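Local coordinates for devB protein (Vibrio cholerae O1 biovar eltor str. N16961, PDB 1Y89), which is of unestablished function but probably hydrolyses 6-phosphogluconolactone to 6-phosphogluconate in the pentose phosphate pathway, at residues His32-Gly37 with Asp133-Gly138; Trp66-Cys71 with Glu78-Glu83; Thr145-Pro150 with Gln171-Lys176. One frame throughout, in Å; residues are numbered along the deposited sequence.

Contact 1 (His32-Gly37 with Asp133-Gly138); sequences HISLSG and DWILLG
Ser-34 and Ile-135 face each other across two parallel strands, their side chains on the same face of the sheet. The serine methylene CB rests 3.7 Å from both CG1 and CG2 of the isoleucine, seated against the fork of its branch. With OG anti to the backbone N (chi1 175°), the hydroxyl meets the ammonium of Lys-176 and a water, which donates to Leu-136 O. On the other face Ile-33 stands beside Trp-134, its CG1 4.3 Å from Trp-134 CB; the indole NH turns instead to Ser-188. Further along, Leu-35 and Leu-136 lie side by side and point the same way, CD2 of the first 4.1 Å from CD1 of the second.

The backbones join in regular parallel fashion: Ser-34 N donates to Trp-134 O at 2.8 Å, and Leu-136 N returns the bond to Ser-34 O at 2.9 Å. At the start of the pairing, Trp-134 N donates to His-32 O, and the Asp-133 side chain adds a bond. Its OD2 receives His-32 N at 2.8 Å in a nearly straight bond (169°), on the anti side of the carboxylate, while OD1 forms a salt bridge to Lys-185. At the far end Ser-36 leans toward Leu-136 O, and a water bonded to its OG donates weakly to Leu-137 O.

These are central strands of the Rossmann-like sheet that the family shares. The chemistry implies two unlike faces: a largely apolar one, lined by Ile-33, Leu-35, Trp-134 and Leu-136, and one where the buried hydroxyl of Ser-34 pairs with the Lys-176 ammonium and a water, beside Ile-135.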
# COMPACT_ATOMS: atom_id res chain seq x y z
N HIS A 32 -2.11 19.37 -4.82
CA HIS A 32 -1.56 19.46 -6.17
C HIS A 32 -1.27 18.08 -6.72
O HIS A 32 -0.43 17.32 -6.15
CB HIS A 32 -0.32 20.35 -6.14
CG HIS A 32 -0.67 21.77 -5.83
ND1 HIS A 32 -1.20 22.62 -6.79
CD2 HIS A 32 -0.63 22.48 -4.67
CE1 HIS A 32 -1.44 23.80 -6.23
NE2 HIS A 32 -1.10 23.74 -4.95
N ILE A 33 -1.96 17.77 -7.82
CA ILE A 33 -1.92 16.45 -8.44
C ILE A 33 -1.40 16.59 -9.87
O ILE A 33 -1.86 17.44 -10.63
CB ILE A 33 -3.29 15.75 -8.39
CG1 ILE A 33 -3.71 15.59 -6.89
CG2 ILE A 33 -3.25 14.34 -9.15
CD1 ILE A 33 -5.14 15.33 -6.69
N SER A 34 -0.43 15.75 -10.22
CA SER A 34 0.11 15.74 -11.57
C SER A 34 -0.45 14.53 -12.36
O SER A 34 -0.34 13.37 -11.91
CB SER A 34 1.63 15.69 -11.52
OG SER A 34 2.16 15.56 -12.83
N LEU A 35 -1.00 14.80 -13.55
CA LEU A 35 -1.67 13.78 -14.35
C LEU A 35 -0.83 13.35 -15.54
O LEU A 35 -0.25 14.19 -16.21
CB LEU A 35 -3.00 14.32 -14.88
CG LEU A 35 -4.06 14.73 -13.84
CD1 LEU A 35 -5.29 15.30 -14.54
CD2 LEU A 35 -4.47 13.48 -13.00
N SER A 36 -0.81 12.04 -15.80
CA SER A 36 -0.26 11.46 -17.02
C SER A 36 -1.46 11.25 -17.96
O SER A 36 -2.63 11.36 -17.54
CB SER A 36 0.43 10.13 -16.69
OG SER A 36 -0.44 9.36 -15.89
N GLY A 37 -1.16 10.94 -19.23
CA GLY A 37 -2.17 10.57 -20.18
C GLY A 37 -2.05 9.08 -20.48
O GLY A 37 -1.21 8.37 -19.92
N ASP A 133 1.74 16.83 -4.14
CA ASP A 133 1.11 15.87 -3.23
C ASP A 133 1.05 14.49 -3.87
O ASP A 133 1.21 13.48 -3.16
CB ASP A 133 -0.30 16.33 -2.85
CG ASP A 133 -0.28 17.60 -2.02
OD1 ASP A 133 -0.03 17.51 -0.80
OD2 ASP A 133 -0.48 18.68 -2.60
N TRP A 134 0.88 14.45 -5.19
CA TRP A 134 0.68 13.17 -5.87
C TRP A 134 0.97 13.32 -7.34
O TRP A 134 0.42 14.23 -8.01
CB TRP A 134 -0.78 12.72 -5.70
CG TRP A 134 -1.02 11.24 -6.02
CD1 TRP A 134 -0.08 10.25 -6.19
CD2 TRP A 134 -2.30 10.61 -6.14
NE1 TRP A 134 -0.71 9.04 -6.42
CE2 TRP A 134 -2.08 9.23 -6.38
CE3 TRP A 134 -3.63 11.09 -6.07
CZ2 TRP A 134 -3.14 8.30 -6.53
CZ3 TRP A 134 -4.69 10.17 -6.22
CH2 TRP A 134 -4.43 8.79 -6.45
N ILE A 135 1.81 12.44 -7.87
CA ILE A 135 2.08 12.44 -9.30
C ILE A 135 1.71 11.05 -9.80
O ILE A 135 2.27 10.03 -9.31
CB ILE A 135 3.57 12.78 -9.61
CG1 ILE A 135 3.95 14.16 -9.01
CG2 ILE A 135 3.85 12.74 -11.13
CD1 ILE A 135 5.42 14.60 -9.31
N LEU A 136 0.81 11.01 -10.78
CA LEU A 136 0.43 9.75 -11.45
C LEU A 136 1.31 9.63 -12.69
O LEU A 136 1.41 10.61 -13.50
CB LEU A 136 -1.04 9.81 -11.92
CG LEU A 136 -2.09 10.02 -10.80
CD1 LEU A 136 -3.52 9.80 -11.41
CD2 LEU A 136 -1.86 9.07 -9.69
N LEU A 137 1.95 8.48 -12.85
CA LEU A 137 2.94 8.29 -13.91
C LEU A 137 2.62 7.06 -14.72
O LEU A 137 2.00 6.11 -14.20
CB LEU A 137 4.37 8.15 -13.33
CG LEU A 137 4.85 9.44 -12.66
CD1 LEU A 137 6.14 9.12 -11.86
CD2 LEU A 137 5.14 10.54 -13.74
N GLY A 138 3.04 7.09 -15.99
CA GLY A 138 3.02 5.93 -16.87
C GLY A 138 4.40 5.30 -16.98
O GLY A 138 5.44 5.92 -16.60
O HOH W 1 2.24 13.05 -14.32
O HOH W 2 -0.38 6.57 -15.79

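Contact 2 (Trp66-Cys71 with Glu78-Glu83); sequences WGDERC and ESNYGE. With PO4 (phosphate ion), chain C.
Trp-66 lays one indole face against the start of helix 80-89, where Tyr-81 CA sits 3.6 Å above the ring plane toward its rim. The tyrosine ring then turns an edge to the same indole in an offset edge-to-face pair, planes at 71°, and CD1 comes 3.7 Å from Trp-66 CH2.

Beside it, Glu-69 presents its carboxylate to the first turn of the helix. Each oxygen uses its syn lone pair: OE1 takes Asn-80 N at 2.7 Å and OE2 takes Tyr-81 N at 2.8 Å. OE1 also accepts from Arg-70 N, and the negative charge at this helix end is probably favoured by the helix dipole. Ser-79 is the N-cap, its OG accepting from Gly-82 N.

Asn-80 reaches from the helix to the strand, ND2 bonding to Asp-68 O at 2.9 Å from above the carbonyl plane, while its OD1 lies over one face of the Arg-70 guanidinium. Bent at chi2 (75°), Arg-70 brings NH1 to Glu-78 O at 2.8 Å. NH2 is left directed at a phosphate ion, bonding its O3 at 3.1 Å; His-144 and Arg-173 bind the same ion. Glu-78 OE1 gives NH1 a charge contact alone and bonds to Gln-171.

The site thus joins the C-terminal end of strand 62-70 to the N-terminus of helix 80-89, with strand 172-176 running antiparallel alongside.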
# COMPACT_ATOMS: atom_id res chain seq x y z
N TRP A 66 0.04 18.62 -15.32
CA TRP A 66 0.47 17.52 -16.18
C TRP A 66 1.94 17.19 -16.01
O TRP A 66 2.78 18.12 -15.98
CB TRP A 66 0.12 17.82 -17.66
CG TRP A 66 -1.32 17.42 -17.88
CD1 TRP A 66 -1.79 16.24 -18.40
CD2 TRP A 66 -2.47 18.17 -17.48
NE1 TRP A 66 -3.15 16.22 -18.35
CE2 TRP A 66 -3.60 17.39 -17.78
CE3 TRP A 66 -2.65 19.43 -16.87
CZ2 TRP A 66 -4.92 17.84 -17.54
CZ3 TRP A 66 -3.96 19.88 -16.61
CH2 TRP A 66 -5.07 19.07 -16.92
N GLY A 67 2.25 15.89 -15.88
CA GLY A 67 3.68 15.49 -15.84
C GLY A 67 4.32 15.74 -17.21
O GLY A 67 5.52 15.96 -17.34
N ASP A 68 3.52 15.65 -18.26
CA ASP A 68 3.97 16.03 -19.61
C ASP A 68 2.75 16.33 -20.48
O ASP A 68 1.62 15.91 -20.15
CB ASP A 68 4.89 14.93 -20.26
CG ASP A 68 4.15 13.63 -20.61
OD1 ASP A 68 3.36 13.13 -19.78
OD2 ASP A 68 4.41 13.09 -21.72
N GLU A 69 3.01 17.01 -21.59
CA GLU A 69 2.00 17.39 -22.54
C GLU A 69 2.63 17.41 -23.93
O GLU A 69 3.80 17.80 -24.06
CB GLU A 69 1.42 18.78 -22.23
CG GLU A 69 0.30 19.26 -23.17
CD GLU A 69 -0.87 18.28 -23.21
OE1 GLU A 69 -0.82 17.31 -24.03
OE2 GLU A 69 -1.82 18.47 -22.41
N ARG A 70 1.85 16.97 -24.92
CA ARG A 70 2.24 17.01 -26.31
C ARG A 70 2.06 18.44 -26.84
O ARG A 70 1.08 19.13 -26.50
CB ARG A 70 1.41 16.02 -27.14
CG ARG A 70 1.72 14.53 -26.84
CD ARG A 70 1.14 14.04 -25.52
NE ARG A 70 1.23 12.56 -25.40
CZ ARG A 70 0.41 11.70 -26.00
NH1 ARG A 70 -0.61 12.12 -26.76
NH2 ARG A 70 0.60 10.39 -25.82
N CYS A 71 3.02 18.90 -27.62
CA CYS A 71 3.00 20.28 -28.07
C CYS A 71 2.04 20.42 -29.23
O CYS A 71 2.44 20.73 -30.36
CB CYS A 71 4.42 20.79 -28.41
SG CYS A 71 5.37 20.91 -26.90
N GLU A 78 -4.05 14.39 -29.90
CA GLU A 78 -2.81 14.04 -29.20
C GLU A 78 -2.63 14.83 -27.89
O GLU A 78 -1.65 14.65 -27.21
CB GLU A 78 -1.61 14.26 -30.13
CG GLU A 78 -1.46 13.19 -31.22
CD GLU A 78 -0.93 11.92 -30.63
OE1 GLU A 78 0.26 11.90 -30.23
OE2 GLU A 78 -1.74 10.96 -30.50
N SER A 79 -3.57 15.70 -27.54
CA SER A 79 -3.45 16.48 -26.31
C SER A 79 -3.82 15.66 -25.07
O SER A 79 -4.92 15.09 -25.01
CB SER A 79 -4.38 17.70 -26.35
OG SER A 79 -4.18 18.47 -25.19
N ASN A 80 -2.92 15.59 -24.09
CA ASN A 80 -3.29 14.95 -22.82
C ASN A 80 -4.42 15.73 -22.14
O ASN A 80 -5.42 15.13 -21.73
CB ASN A 80 -2.07 14.84 -21.85
CG ASN A 80 -1.02 13.84 -22.34
OD1 ASN A 80 -1.31 12.90 -23.10
ND2 ASN A 80 0.21 14.02 -21.87
N TYR A 81 -4.24 17.06 -22.02
CA TYR A 81 -5.30 17.90 -21.44
C TYR A 81 -6.62 17.70 -22.18
O TYR A 81 -7.67 17.56 -21.55
CB TYR A 81 -4.93 19.40 -21.47
CG TYR A 81 -6.14 20.28 -21.26
CD1 TYR A 81 -6.61 20.59 -19.97
CD2 TYR A 81 -6.85 20.79 -22.36
CE1 TYR A 81 -7.74 21.39 -19.79
CE2 TYR A 81 -7.99 21.57 -22.19
CZ TYR A 81 -8.43 21.85 -20.91
OH TYR A 81 -9.54 22.65 -20.76
N GLY A 82 -6.55 17.72 -23.51
CA GLY A 82 -7.75 17.60 -24.36
C GLY A 82 -8.56 16.35 -24.02
O GLY A 82 -9.80 16.41 -23.92
N GLU A 83 -7.88 15.23 -23.82
CA GLU A 83 -8.60 14.00 -23.43
C GLU A 83 -9.17 14.03 -21.98
O GLU A 83 -10.31 13.59 -21.74
CB GLU A 83 -7.72 12.77 -23.68
CG GLU A 83 -8.42 11.47 -23.37
CD GLU A 83 -7.98 10.34 -24.32
OE1 GLU A 83 -6.81 9.86 -24.19
OE2 GLU A 83 -8.81 9.98 -25.20
P PO4 C . 3.57 8.55 -24.44
O1 PO4 C . 4.73 9.30 -23.81
O2 PO4 C . 3.80 7.10 -24.25
O3 PO4 C . 2.36 9.05 -23.72
O4 PO4 C . 3.54 8.87 -25.88
O HOH W 3 2.56 11.85 -23.01
O HOH W 4 -1.81 19.67 -25.80
O HOH W 5 -2.14 10.02 -28.12

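Contact 3 (Thr145-Pro150 with Gln171-Lys176); sequences TASLFP and QLRVSK. With PO4 (phosphate ion), chain C.
Arg-173 is the first residue of the second segment to meet the loop, and it does so at Ser-147. CG is anti to the carbonyl carbon (chi1 -76°), and the bend at chi2 carries the chain past the serine, whose OG lies 3.2 Å from Arg-173 CG. NH1 then donates to Ser-147 OG at 2.9 Å, with the hydroxyl oxygen tilted a little out of the guanidinium plane. Gln-171, two residues earlier, holds the guanidinium from its other side: its OE1 lies in the guanidinium plane and is gripped side-on by two nitrogens of Arg-173, NE at 2.8 Å and NH2 at 3.0 Å. The ring of Phe-149 turns its edge to NH1, CZ being 3.6 Å from Arg-173 NH1, with ring and guanidinium planes 57° apart. The remaining N-H groups meet the phosphate ion almost straight on, NH1 bonding to O1, and NH2 to O4 at 2.8 Å. In a 6-phosphogluconolactonase-like fold this position, between a loop that follows strand 134-137 and an antiparallel strand of the sheet, is consistent with a pocket for the substrate phosphate. Asp-68, the second partner of Ser-147 OG, and His-144, which also binds the ion, lie around it.

Two residues on, Ser-175 faces the loop again. Its OG accepts from Ser-147 N at 3.1 Å and donates to Lys-176 O, so the hydroxyl is engaged as both acceptor and donor, with Ala-146 CB packed close by. Lys-176 meets the loop through its backbone: Leu-148 CD2 rests 3.6 Å from Lys-176 O, while the ammonium leads away to Ser-34.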
# COMPACT_ATOMS: atom_id res chain seq x y z
N THR A 145 9.00 7.56 -18.63
CA THR A 145 7.87 8.05 -17.84
C THR A 145 7.81 9.56 -18.10
O THR A 145 8.80 10.17 -18.55
CB THR A 145 8.06 7.73 -16.34
OG1 THR A 145 6.84 8.02 -15.64
CG2 THR A 145 9.22 8.56 -15.72
N ALA A 146 6.65 10.18 -17.85
CA ALA A 146 6.42 11.54 -18.34
C ALA A 146 6.94 11.60 -19.78
O ALA A 146 6.63 10.71 -20.55
CB ALA A 146 7.13 12.58 -17.42
N SER A 147 7.74 12.62 -20.15
CA SER A 147 8.40 12.60 -21.48
C SER A 147 9.92 12.60 -21.31
O SER A 147 10.68 13.29 -22.04
CB SER A 147 7.93 13.77 -22.39
OG SER A 147 6.67 13.43 -22.99
N LEU A 148 10.34 11.82 -20.30
CA LEU A 148 11.72 11.57 -19.99
C LEU A 148 12.04 10.20 -20.58
O LEU A 148 11.60 9.18 -20.04
CB LEU A 148 11.90 11.53 -18.46
CG LEU A 148 11.51 12.85 -17.77
CD1 LEU A 148 11.59 12.69 -16.22
CD2 LEU A 148 12.35 14.04 -18.30
N PHE A 149 12.78 10.20 -21.68
CA PHE A 149 13.02 8.99 -22.46
C PHE A 149 14.42 8.44 -22.20
O PHE A 149 15.34 9.22 -21.93
CB PHE A 149 12.83 9.29 -23.95
CG PHE A 149 11.38 9.51 -24.33
CD1 PHE A 149 10.55 8.43 -24.61
CD2 PHE A 149 10.86 10.80 -24.41
CE1 PHE A 149 9.20 8.64 -24.97
CE2 PHE A 149 9.51 11.03 -24.75
CZ PHE A 149 8.68 9.95 -25.00
N PRO A 150 14.59 7.11 -22.31
CA PRO A 150 15.89 6.47 -22.06
C PRO A 150 16.97 7.05 -22.98
O PRO A 150 16.71 7.31 -24.15
CB PRO A 150 15.66 4.98 -22.38
CG PRO A 150 14.28 4.88 -23.00
CD PRO A 150 13.52 6.14 -22.67
N GLN A 171 8.00 14.17 -32.20
CA GLN A 171 6.95 15.03 -31.67
C GLN A 171 7.47 15.70 -30.40
O GLN A 171 8.01 15.02 -29.51
CB GLN A 171 5.71 14.19 -31.33
CG GLN A 171 4.57 15.03 -30.70
CD GLN A 171 3.55 14.14 -30.03
OE1 GLN A 171 3.88 13.33 -29.14
NE2 GLN A 171 2.30 14.24 -30.49
N LEU A 172 7.30 17.01 -30.31
CA LEU A 172 7.74 17.77 -29.13
C LEU A 172 6.78 17.66 -27.96
O LEU A 172 5.56 17.66 -28.16
CB LEU A 172 7.94 19.25 -29.49
CG LEU A 172 9.06 19.48 -30.51
CD1 LEU A 172 9.08 20.94 -30.88
CD2 LEU A 172 10.43 18.99 -29.97
N ARG A 173 7.34 17.56 -26.75
CA ARG A 173 6.57 17.59 -25.49
C ARG A 173 7.23 18.55 -24.52
O ARG A 173 8.45 18.74 -24.57
CB ARG A 173 6.63 16.21 -24.81
CG ARG A 173 5.71 15.14 -25.48
CD ARG A 173 6.51 14.20 -26.32
NE ARG A 173 5.60 13.23 -26.94
CZ ARG A 173 5.15 12.11 -26.35
NH1 ARG A 173 5.56 11.78 -25.13
NH2 ARG A 173 4.31 11.31 -26.99
N VAL A 174 6.43 19.08 -23.60
CA VAL A 174 6.94 19.77 -22.40
C VAL A 174 6.77 18.77 -21.25
O VAL A 174 5.70 18.18 -21.11
CB VAL A 174 6.17 21.07 -22.13
CG1 VAL A 174 6.56 21.67 -20.75
CG2 VAL A 174 6.43 22.06 -23.27
N SER A 175 7.84 18.55 -20.49
CA SER A 175 7.81 17.56 -19.44
C SER A 175 8.28 18.13 -18.12
O SER A 175 9.16 18.99 -18.10
CB SER A 175 8.71 16.39 -19.80
OG SER A 175 8.58 15.30 -18.89
N LYS A 176 7.74 17.62 -17.02
CA LYS A 176 8.44 17.75 -15.74
C LYS A 176 9.82 17.13 -15.87
O LYS A 176 9.98 16.17 -16.64
CB LYS A 176 7.70 16.99 -14.64
CG LYS A 176 6.44 17.71 -14.14
CD LYS A 176 5.90 16.97 -12.87
CE LYS A 176 4.70 17.69 -12.20
NZ LYS A 176 3.51 17.96 -13.06
P PO4 C . 3.57 8.55 -24.44
O1 PO4 C . 4.73 9.30 -23.81
O2 PO4 C . 3.80 7.10 -24.25
O3 PO4 C . 2.36 9.05 -23.72
O4 PO4 C . 3.54 8.87 -25.88

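How the contacts relate
All three contacts are largely buried, but contact 1 lies at the heart of the chain, whereas contacts 2 and 3 sit about 11 Å from its centre, around a bound phosphate. Contact 1 pairs two parallel strands; contact 2 sets a strand end against a helix start, and contact 3 a loop against a strand. They share one sheet: strand 62-70 lies between 31-35 and 172-176, with Leu-35 O probably bonded to Gly-67 N and Gly-67 O to Lys-176 N. Backbone bonds and apolar side chains dominate the centre, while charged and hydroxyl groups prevail near the ion, where Asp-68 and Ser-147 connect contacts 2 and 3. Lys-176 and Thr-145 bind contact 3 back to contact 1.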